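Long-range contacts in probable thiol peroxidase (Aquifex aeolicus, PDB 2YZH), which probably reduces hydrogen peroxide and organic hydroperoxides to water and alcohols with electrons from thioredoxin, protecting the cell against oxidative stress: residues D[48-59]-D[79-88]; D[62-73]-D[155-164]. All coordinates share one frame; numbering follows the deposited sequence.

Contact 1. Residues D[48-59]-D[79-88]; sequences VVQVIITVPSLD and GVDVTVVSMD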
loop_
_atom_site.group_PDB
_atom_site.type_symbol
_atom_site.label_atom_id
_atom_site.label_comp_id
_atom_site.label_asym_id
_atom_site.label_seq_id
_atom_site.Cartn_x
_atom_site.Cartn_y
_atom_site.Cartn_z
ATOM N N VAL D 48 4.999 -7.327 29.364
ATOM C CA VAL D 48 5.019 -8.762 29.106
ATOM C C VAL D 48 5.980 -9.078 27.960
ATOM O O VAL D 48 6.209 -8.238 27.087
ATOM C CB VAL D 48 3.602 -9.267 28.724
ATOM C CG1 VAL D 48 3.183 -8.677 27.387
ATOM C CG2 VAL D 48 3.576 -10.787 28.678
ATOM N N VAL D 49 6.547 -10.283 27.960
ATOM C CA VAL D 49 7.462 -10.674 26.892
ATOM C C VAL D 49 6.638 -11.048 25.667
ATOM O O VAL D 49 5.700 -11.837 25.758
ATOM C CB VAL D 49 8.351 -11.872 27.309
ATOM C CG1 VAL D 49 9.107 -12.407 26.103
ATOM C CG2 VAL D 49 9.344 -11.428 28.374
ATOM N N GLN D 50 6.986 -10.479 24.520
ATOM C CA GLN D 50 6.245 -10.753 23.301
ATOM C C GLN D 50 7.012 -11.634 22.335
ATOM O O GLN D 50 8.212 -11.464 22.142
ATOM C CB GLN D 50 5.903 -9.449 22.578
ATOM C CG GLN D 50 5.194 -8.408 23.404
ATOM C CD GLN D 50 4.921 -7.156 22.592
ATOM O OE1 GLN D 50 4.196 -7.201 21.599
ATOM N NE2 GLN D 50 5.506 -6.037 23.003
ATOM N N VAL D 51 6.303 -12.574 21.727
ATOM C CA VAL D 51 6.891 -13.465 20.741
ATOM C C VAL D 51 6.069 -13.294 19.470
ATOM O O VAL D 51 4.886 -13.623 19.440
ATOM C CB VAL D 51 6.832 -14.942 21.187
ATOM C CG1 VAL D 51 7.446 -15.838 20.110
ATOM C CG2 VAL D 51 7.572 -15.113 22.506
ATOM N N ILE D 52 6.701 -12.756 18.434
ATOM C CA ILE D 52 6.041 -12.524 17.159
ATOM C C ILE D 52 6.619 -13.504 16.148
ATOM O O ILE D 52 7.811 -13.479 15.854
ATOM C CB ILE D 52 6.277 -11.079 16.688
ATOM C CG1 ILE D 52 5.745 -10.106 17.744
ATOM C CG2 ILE D 52 5.599 -10.842 15.348
ATOM C CD1 ILE D 52 6.071 -8.652 17.464
ATOM N N ILE D 53 5.758 -14.367 15.625
ATOM C CA ILE D 53 6.156 -15.389 14.673
ATOM C C ILE D 53 5.536 -15.088 13.315
ATOM O O ILE D 53 4.316 -15.078 13.179
ATOM C CB ILE D 53 5.666 -16.775 15.163
ATOM C CG1 ILE D 53 6.239 -17.048 16.559
ATOM C CG2 ILE D 53 6.052 -17.861 14.161
ATOM C CD1 ILE D 53 5.591 -18.209 17.297
ATOM N N THR D 54 6.362 -14.833 12.309
ATOM C CA THR D 54 5.812 -14.547 10.992
ATOM C C THR D 54 5.888 -15.767 10.090
ATOM O O THR D 54 6.849 -16.536 10.140
ATOM C CB THR D 54 6.534 -13.360 10.313
ATOM O OG1 THR D 54 7.933 -13.652 10.175
ATOM C CG2 THR D 54 6.354 -12.086 11.149
ATOM N N VAL D 55 4.846 -15.959 9.295
ATOM C CA VAL D 55 4.790 -17.073 8.363
ATOM C C VAL D 55 4.145 -16.628 7.055
ATOM O O VAL D 55 3.365 -15.674 7.017
ATOM C CB VAL D 55 3.978 -18.284 8.932
ATOM C CG1 VAL D 55 4.566 -18.733 10.266
ATOM C CG2 VAL D 55 2.503 -17.914 9.094
ATOM N N PRO D 56 4.484 -17.307 5.956
ATOM C CA PRO D 56 3.933 -16.991 4.638
ATOM C C PRO D 56 2.412 -17.151 4.608
ATOM O O PRO D 56 1.696 -16.259 4.164
ATOM C CB PRO D 56 4.639 -17.992 3.727
ATOM C CG PRO D 56 5.974 -18.129 4.369
ATOM C CD PRO D 56 5.628 -18.230 5.841
ATOM N N SER D 57 1.915 -18.290 5.082
ATOM C CA SER D 57 0.475 -18.529 5.085
ATOM C C SER D 57 0.070 -19.755 5.885
ATOM O O SER D 57 0.635 -20.838 5.714
ATOM C CB SER D 57 -0.040 -18.697 3.657
ATOM O OG SER D 57 -1.420 -19.034 3.656
ATOM N N LEU D 58 -0.922 -19.581 6.750
ATOM C CA LEU D 58 -1.414 -20.681 7.564
ATOM C C LEU D 58 -2.109 -21.734 6.704
ATOM O O LEU D 58 -2.485 -22.795 7.199
ATOM C CB LEU D 58 -2.377 -20.156 8.632
ATOM C CG LEU D 58 -1.759 -19.229 9.683
ATOM C CD1 LEU D 58 -2.849 -18.675 10.588
ATOM C CD2 LEU D 58 -0.728 -19.996 10.502
ATOM N N ASP D 59 -2.289 -21.444 5.418
ATOM C CA ASP D 59 -2.932 -22.399 4.521
ATOM C C ASP D 59 -1.932 -23.279 3.775
ATOM O O ASP D 59 -2.258 -23.874 2.745
ATOM C CB ASP D 59 -3.839 -21.681 3.520
ATOM C CG ASP D 59 -5.207 -21.373 4.099
ATOM O OD1 ASP D 59 -5.726 -22.214 4.864
ATOM O OD2 ASP D 59 -5.770 -20.303 3.784
ATOM N N GLY D 79 3.520 -15.015 31.749
ATOM C CA GLY D 79 4.347 -13.876 31.387
ATOM C C GLY D 79 4.765 -13.708 29.938
ATOM O O GLY D 79 5.737 -13.004 29.658
ATOM N N VAL D 80 4.047 -14.333 29.013
ATOM C CA VAL D 80 4.387 -14.215 27.600
ATOM C C VAL D 80 3.140 -14.049 26.738
ATOM O O VAL D 80 2.057 -14.519 27.088
ATOM C CB VAL D 80 5.178 -15.455 27.109
ATOM C CG1 VAL D 80 4.257 -16.664 27.026
ATOM C CG2 VAL D 80 5.816 -15.169 25.759
ATOM N N ASP D 81 3.297 -13.361 25.616
ATOM C CA ASP D 81 2.197 -13.138 24.687
ATOM C C ASP D 81 2.724 -13.528 23.309
ATOM O O ASP D 81 3.562 -12.829 22.742
ATOM C CB ASP D 81 1.777 -11.664 24.714
ATOM C CG ASP D 81 0.634 -11.368 23.773
ATOM O OD1 ASP D 81 -0.405 -12.058 23.857
ATOM O OD2 ASP D 81 0.770 -10.441 22.948
ATOM N N VAL D 82 2.239 -14.651 22.787
ATOM C CA VAL D 82 2.685 -15.165 21.492
ATOM C C VAL D 82 1.672 -14.949 20.372
ATOM O O VAL D 82 0.508 -15.333 20.485
ATOM C CB VAL D 82 3.004 -16.680 21.592
ATOM C CG1 VAL D 82 3.602 -17.181 20.295
ATOM C CG2 VAL D 82 3.958 -16.928 22.746
ATOM N N THR D 83 2.129 -14.348 19.277
ATOM C CA THR D 83 1.262 -14.076 18.141
ATOM C C THR D 83 1.885 -14.561 16.836
ATOM O O THR D 83 3.045 -14.260 16.553
ATOM C CB THR D 83 0.990 -12.562 17.997
ATOM O OG1 THR D 83 0.500 -12.032 19.237
ATOM C CG2 THR D 83 -0.047 -12.312 16.906
ATOM N N VAL D 84 1.121 -15.320 16.055
ATOM C CA VAL D 84 1.577 -15.801 14.747
ATOM C C VAL D 84 0.977 -14.833 13.730
ATOM O O VAL D 84 -0.240 -14.669 13.679
ATOM C CB VAL D 84 1.065 -17.229 14.445
ATOM C CG1 VAL D 84 1.483 -17.644 13.038
ATOM C CG2 VAL D 84 1.634 -18.213 15.462
ATOM N N VAL D 85 1.820 -14.194 12.923
ATOM C CA VAL D 85 1.342 -13.208 11.953
ATOM C C VAL D 85 1.605 -13.564 10.494
ATOM O O VAL D 85 2.693 -14.018 10.148
ATOM C CB VAL D 85 1.985 -11.830 12.227
ATOM C CG1 VAL D 85 1.444 -10.785 11.247
ATOM C CG2 VAL D 85 1.704 -11.409 13.660
ATOM N N SER D 86 0.609 -13.339 9.644
ATOM C CA SER D 86 0.745 -13.615 8.215
ATOM C C SER D 86 -0.146 -12.667 7.428
ATOM O O SER D 86 -0.902 -11.877 8.008
ATOM C CB SER D 86 0.329 -15.050 7.899
ATOM O OG SER D 86 -1.084 -15.155 7.884
ATOM N N MET D 87 -0.066 -12.749 6.106
ATOM C CA MET D 87 -0.883 -11.901 5.256
ATOM C C MET D 87 -2.223 -12.562 4.938
ATOM O O MET D 87 -2.990 -12.041 4.139
ATOM C CB MET D 87 -0.145 -11.574 3.951
ATOM C CG MET D 87 1.099 -10.714 4.135
ATOM S SD MET D 87 0.741 -9.172 5.007
ATOM C CE MET D 87 0.232 -8.106 3.665
ATOM N N ASP D 88 -2.499 -13.709 5.553
ATOM C CA ASP D 88 -3.775 -14.404 5.336
ATOM C C ASP D 88 -4.881 -13.478 5.818
ATOM O O ASP D 88 -4.677 -12.743 6.780
ATOM C CB ASP D 88 -3.877 -15.674 6.190
ATOM C CG ASP D 88 -2.864 -16.730 5.812
ATOM O OD1 ASP D 88 -2.871 -17.170 4.647
ATOM O OD2 ASP D 88 -2.071 -17.125 6.690
HETATM O O HOH W 1 2.422 -13.916 5.200
HETATM O O HOH W 2 -4.903 -17.750 2.987
#
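Val51 and Val82 lie side by side and point the same way, CB of Val51 3.8 Å from CG2 of Val82, because the two strands run parallel and in step. Val80 comes in obliquely from one residue pair earlier, its CG2 3.7 Å from Val51 CG2. Ile53 does the same from the other direction: with CG1 anti to its carbonyl carbon (chi1 -57°), its chain runs back so that CD1 meets CG1 of Val82. This apolar face is covered by two helices, Phe70 of helix 61-73 lying on Ile53 and Val167 of helix 160-170 on Val51 and Val80. The strands 49-54 and 80-86 are central neighbours in the thioredoxin-fold sheet, the two ends of a beta-alpha-beta crossover through helix 61-73. Their backbones are joined by straight bonds such as Ile53 N to Thr83 O, 2.9 Å. On the other face Thr83 OG1 bonds to Lys40 and Gln50 OE1 to the backbone N of Gly43. Beyond the strands Asp88 turns its carboxylate to the loop ahead of the Cys63 helix. Asp88 OD1 takes Ser57 OG at 2.6 Å on its syn lone pair, while Asp88 OD2 accepts Leu58 N (2.7 Å) and Ser86 OG from opposite faces of the carboxylate plane. An alanine in place of Asp88 takes away both carboxylate oxygens, and Ser57 OG and Leu58 N would probably be left without their acceptor and the loop freer to shift. A water joins Asp88 OD1 to Asp59 OD2, and OD1 of Asp59 forms a salt bridge with Arg95 of the second subunit.

Contact 2. Residues D[62-73]-D[155-164]; sequences VCETETKKFNEI and TEEPNYDEVV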
loop_
_atom_site.group_PDB
_atom_site.type_symbol
_atom_site.label_atom_id
_atom_site.label_comp_id
_atom_site.label_asym_id
_atom_site.label_seq_id
_atom_site.Cartn_x
_atom_site.Cartn_y
_atom_site.Cartn_z
ATOM N N VAL D 62 3.706 -26.415 5.898
ATOM C CA VAL D 62 4.806 -26.016 6.770
ATOM C C VAL D 62 4.391 -25.013 7.844
ATOM O O VAL D 62 4.747 -25.165 9.013
ATOM C CB VAL D 62 5.977 -25.426 5.957
ATOM C CG1 VAL D 62 7.080 -24.943 6.893
ATOM C CG2 VAL D 62 6.520 -26.486 5.007
ATOM N N CYS D 63 3.642 -23.991 7.453
ATOM C CA CYS D 63 3.203 -22.983 8.411
ATOM C C CYS D 63 2.219 -23.577 9.427
ATOM O O CYS D 63 2.218 -23.198 10.595
ATOM C CB CYS D 63 2.568 -21.801 7.672
ATOM S SG CYS D 63 3.677 -20.996 6.463
ATOM N N GLU D 64 1.382 -24.507 8.979
ATOM C CA GLU D 64 0.419 -25.140 9.874
ATOM C C GLU D 64 1.165 -25.950 10.926
ATOM O O GLU D 64 0.833 -25.904 12.111
ATOM C CB GLU D 64 -0.530 -26.046 9.086
ATOM C CG GLU D 64 -1.506 -25.285 8.210
ATOM C CD GLU D 64 -2.412 -26.196 7.403
ATOM O OE1 GLU D 64 -3.307 -25.674 6.703
ATOM O OE2 GLU D 64 -2.229 -27.429 7.468
ATOM N N THR D 65 2.183 -26.683 10.483
ATOM C CA THR D 65 3.002 -27.499 11.371
ATOM C C THR D 65 3.747 -26.631 12.378
ATOM O O THR D 65 3.820 -26.956 13.569
ATOM C CB THR D 65 4.036 -28.320 10.562
ATOM O OG1 THR D 65 3.350 -29.308 9.785
ATOM C CG2 THR D 65 5.030 -28.999 11.488
ATOM N N GLU D 66 4.304 -25.523 11.896
ATOM C CA GLU D 66 5.042 -24.618 12.766
ATOM C C GLU D 66 4.123 -24.047 13.845
ATOM O O GLU D 66 4.478 -24.015 15.022
ATOM C CB GLU D 66 5.638 -23.465 11.956
ATOM C CG GLU D 66 6.618 -22.622 12.752
ATOM C CD GLU D 66 6.987 -21.323 12.057
ATOM O OE1 GLU D 66 6.948 -21.275 10.812
ATOM O OE2 GLU D 66 7.329 -20.356 12.766
ATOM N N THR D 67 2.941 -23.596 13.432
ATOM C CA THR D 67 1.974 -23.015 14.358
ATOM C C THR D 67 1.477 -24.016 15.402
ATOM O O THR D 67 1.322 -23.669 16.576
ATOM C CB THR D 67 0.770 -22.434 13.598
ATOM O OG1 THR D 67 1.238 -21.499 12.619
ATOM C CG2 THR D 67 -0.174 -21.715 14.564
ATOM N N LYS D 68 1.222 -25.253 14.988
ATOM C CA LYS D 68 0.767 -26.265 15.936
ATOM C C LYS D 68 1.863 -26.559 16.951
ATOM O O LYS D 68 1.592 -26.724 18.138
ATOM C CB LYS D 68 0.390 -27.567 15.220
ATOM C CG LYS D 68 -0.901 -27.495 14.431
ATOM C CD LYS D 68 -2.047 -26.961 15.287
ATOM C CE LYS D 68 -2.431 -27.896 16.431
ATOM N NZ LYS D 68 -3.283 -29.038 15.976
ATOM N N LYS D 69 3.105 -26.610 16.476
ATOM C CA LYS D 69 4.242 -26.901 17.336
ATOM C C LYS D 69 4.463 -25.797 18.370
ATOM O O LYS D 69 4.746 -26.078 19.536
ATOM C CB LYS D 69 5.502 -27.107 16.484
ATOM C CG LYS D 69 6.615 -27.869 17.199
ATOM C CD LYS D 69 7.663 -28.401 16.220
ATOM C CE LYS D 69 7.053 -29.356 15.193
ATOM N NZ LYS D 69 8.058 -29.880 14.215
ATOM N N PHE D 70 4.335 -24.542 17.954
ATOM C CA PHE D 70 4.506 -23.439 18.894
ATOM C C PHE D 70 3.342 -23.400 19.879
ATOM O O PHE D 70 3.519 -23.055 21.043
ATOM C CB PHE D 70 4.617 -22.103 18.157
ATOM C CG PHE D 70 6.032 -21.715 17.826
ATOM C CD1 PHE D 70 6.969 -21.540 18.839
ATOM C CD2 PHE D 70 6.431 -21.534 16.506
ATOM C CE1 PHE D 70 8.286 -21.192 18.545
ATOM C CE2 PHE D 70 7.743 -21.185 16.202
ATOM C CZ PHE D 70 8.672 -21.014 17.224
ATOM N N ASN D 71 2.150 -23.755 19.408
ATOM C CA ASN D 71 0.974 -23.771 20.272
ATOM C C ASN D 71 1.195 -24.785 21.395
ATOM O O ASN D 71 0.823 -24.552 22.548
ATOM C CB ASN D 71 -0.272 -24.148 19.466
ATOM C CG ASN D 71 -1.546 -24.073 20.292
ATOM O OD1 ASN D 71 -1.942 -22.996 20.748
ATOM N ND2 ASN D 71 -2.192 -25.220 20.496
ATOM N N GLU D 72 1.820 -25.907 21.050
ATOM C CA GLU D 72 2.107 -26.971 22.009
ATOM C C GLU D 72 3.133 -26.586 23.070
ATOM O O GLU D 72 2.865 -26.686 24.267
ATOM C CB GLU D 72 2.622 -28.210 21.279
ATOM C CG GLU D 72 1.581 -28.977 20.498
ATOM C CD GLU D 72 2.201 -30.050 19.625
ATOM O OE1 GLU D 72 3.065 -30.802 20.130
ATOM O OE2 GLU D 72 1.823 -30.146 18.437
ATOM N N ILE D 73 4.309 -26.153 22.622
ATOM C CA ILE D 73 5.399 -25.796 23.526
ATOM C C ILE D 73 5.216 -24.538 24.370
ATOM O O ILE D 73 5.929 -24.348 25.358
ATOM C CB ILE D 73 6.735 -25.679 22.759
ATOM C CG1 ILE D 73 6.627 -24.613 21.669
ATOM C CG2 ILE D 73 7.101 -27.027 22.148
ATOM C CD1 ILE D 73 7.889 -24.466 20.836
ATOM N N THR D 155 10.789 -22.885 2.897
ATOM C CA THR D 155 10.167 -24.200 3.082
ATOM C C THR D 155 10.603 -24.930 4.348
ATOM O O THR D 155 10.018 -25.951 4.700
ATOM C CB THR D 155 10.436 -25.162 1.896
ATOM O OG1 THR D 155 11.841 -25.417 1.793
ATOM C CG2 THR D 155 9.915 -24.575 0.595
ATOM N N GLU D 156 11.625 -24.422 5.030
ATOM C CA GLU D 156 12.109 -25.072 6.243
ATOM C C GLU D 156 11.435 -24.542 7.507
ATOM O O GLU D 156 10.979 -23.398 7.555
ATOM C CB GLU D 156 13.636 -24.915 6.350
ATOM C CG GLU D 156 14.379 -25.614 5.216
ATOM C CD GLU D 156 15.880 -25.366 5.201
ATOM O OE1 GLU D 156 16.386 -24.571 6.020
ATOM O OE2 GLU D 156 16.560 -25.975 4.348
ATOM N N GLU D 157 11.369 -25.391 8.528
ATOM C CA GLU D 157 10.773 -25.010 9.803
ATOM C C GLU D 157 11.845 -24.304 10.623
ATOM O O GLU D 157 13.038 -24.483 10.379
ATOM C CB GLU D 157 10.266 -26.254 10.543
ATOM C CG GLU D 157 9.084 -26.935 9.869
ATOM C CD GLU D 157 8.691 -28.234 10.552
ATOM O OE1 GLU D 157 8.453 -28.210 11.779
ATOM O OE2 GLU D 157 8.620 -29.276 9.863
ATOM N N PRO D 158 11.441 -23.478 11.599
ATOM C CA PRO D 158 12.439 -22.779 12.412
ATOM C C PRO D 158 12.988 -23.675 13.516
ATOM O O PRO D 158 12.565 -24.823 13.656
ATOM C CB PRO D 158 11.648 -21.608 12.980
ATOM C CG PRO D 158 10.314 -22.224 13.225
ATOM C CD PRO D 158 10.076 -23.044 11.956
ATOM N N ASN D 159 13.937 -23.144 14.279
ATOM C CA ASN D 159 14.517 -23.859 15.408
ATOM C C ASN D 159 13.606 -23.498 16.581
ATOM O O ASN D 159 13.666 -22.387 17.103
ATOM C CB ASN D 159 15.934 -23.365 15.688
ATOM C CG ASN D 159 16.597 -24.106 16.835
ATOM O OD1 ASN D 159 15.982 -24.343 17.877
ATOM N ND2 ASN D 159 17.862 -24.466 16.653
ATOM N N TYR D 160 12.759 -24.440 16.982
ATOM C CA TYR D 160 11.810 -24.215 18.067
ATOM C C TYR D 160 12.429 -24.081 19.458
ATOM O O TYR D 160 12.157 -23.120 20.175
ATOM C CB TYR D 160 10.779 -25.342 18.068
ATOM C CG TYR D 160 10.018 -25.472 16.767
ATOM C CD1 TYR D 160 8.911 -24.662 16.494
ATOM C CD2 TYR D 160 10.403 -26.406 15.805
ATOM C CE1 TYR D 160 8.204 -24.786 15.296
ATOM C CE2 TYR D 160 9.705 -26.535 14.603
ATOM C CZ TYR D 160 8.606 -25.724 14.358
ATOM O OH TYR D 160 7.899 -25.874 13.188
ATOM N N ASP D 161 13.261 -25.045 19.840
ATOM C CA ASP D 161 13.893 -25.037 21.156
ATOM C C ASP D 161 14.609 -23.733 21.481
ATOM O O ASP D 161 14.495 -23.219 22.593
ATOM C CB ASP D 161 14.885 -26.198 21.272
ATOM C CG ASP D 161 14.221 -27.546 21.093
ATOM O OD1 ASP D 161 13.218 -27.810 21.793
ATOM O OD2 ASP D 161 14.703 -28.340 20.254
ATOM N N GLU D 162 15.350 -23.207 20.512
ATOM C CA GLU D 162 16.096 -21.969 20.705
ATOM C C GLU D 162 15.180 -20.840 21.172
ATOM O O GLU D 162 15.534 -20.062 22.056
ATOM C CB GLU D 162 16.796 -21.573 19.400
ATOM C CG GLU D 162 17.705 -20.363 19.520
ATOM C CD GLU D 162 18.485 -20.091 18.247
ATOM O OE1 GLU D 162 19.281 -20.964 17.835
ATOM O OE2 GLU D 162 18.301 -19.007 17.656
ATOM N N VAL D 163 14.000 -20.759 20.573
ATOM C CA VAL D 163 13.035 -19.732 20.936
ATOM C C VAL D 163 12.567 -19.947 22.377
ATOM O O VAL D 163 12.665 -19.048 23.215
ATOM C CB VAL D 163 11.813 -19.771 19.992
ATOM C CG1 VAL D 163 10.802 -18.731 20.411
ATOM C CG2 VAL D 163 12.257 -19.531 18.550
ATOM N N VAL D 164 12.070 -21.148 22.657
ATOM C CA VAL D 164 11.577 -21.495 23.988
ATOM C C VAL D 164 12.577 -21.158 25.092
ATOM O O VAL D 164 12.217 -20.546 26.094
ATOM C CB VAL D 164 11.237 -22.998 24.078
ATOM C CG1 VAL D 164 10.770 -23.345 25.487
ATOM C CG2 VAL D 164 10.162 -23.344 23.064
#
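Tyr160 drops as a knob into a hole formed by Glu66, Lys69, Phe70 and Ile73, packing the start of the C-terminal helix of this thioredoxin fold against the helix that carries Cys63, the predicted peroxidatic cysteine. Lys69 leaves its helix with CG anti to the backbone N (chi1 -160°) and an extended next step, which lays CD over one face of the Tyr160 ring, 3.3 Å from the centroid; the bend at chi3 (-60°) then turns the amino end toward Glu157. Pro158 CG lies over the rim of the opposite face. The Tyr160 edge, in turn, is directed at the face of Phe70 in an edge-to-face pair, centroids 5.1 Å apart and planes at 61°. Val163 CG1 also touches the Phe70 ring, at CE1. Further along, Ile73 CD1 packs tightly on Val164 CG2 (3.4 Å). Toward the other end, the extended Glu66 chain crosses Pro158 obliquely, CD to CD 3.5 Å, and its OE1 forms a salt bridge with Arg134. Val62 leans its CG2 on the carbonyl oxygen of Thr155. Glu157 OE1 is gripped twice, by Tyr160 OH at 2.8 Å on its anti lone pair and by Lys69 NZ, in a salt bridge of 3.0 Å, on its syn lone pair.

How the contacts relate
From the N terminus the chain reaches strand 49-54, passes through the loop that leads into helix 61-73 and returns along strand 80-86, where contact 1 closes a short loop of 19 residues. Contact 2 starts inside that loop, from the helix, and closes 81 residues later on segment 155-164, so the two loops cross. Its long loop takes in strand 80-86, helix 90-100 and strands 106-109, 135-139 and 145-150. Contact 1 joins two central strands; contact 2 ties together two helices lying against the same side of the sheet. They meet directly where Glu66 OE2 approaches Ile53 CG2 at 3.1 Å and Thr67 OG1 approaches Leu58 CD2.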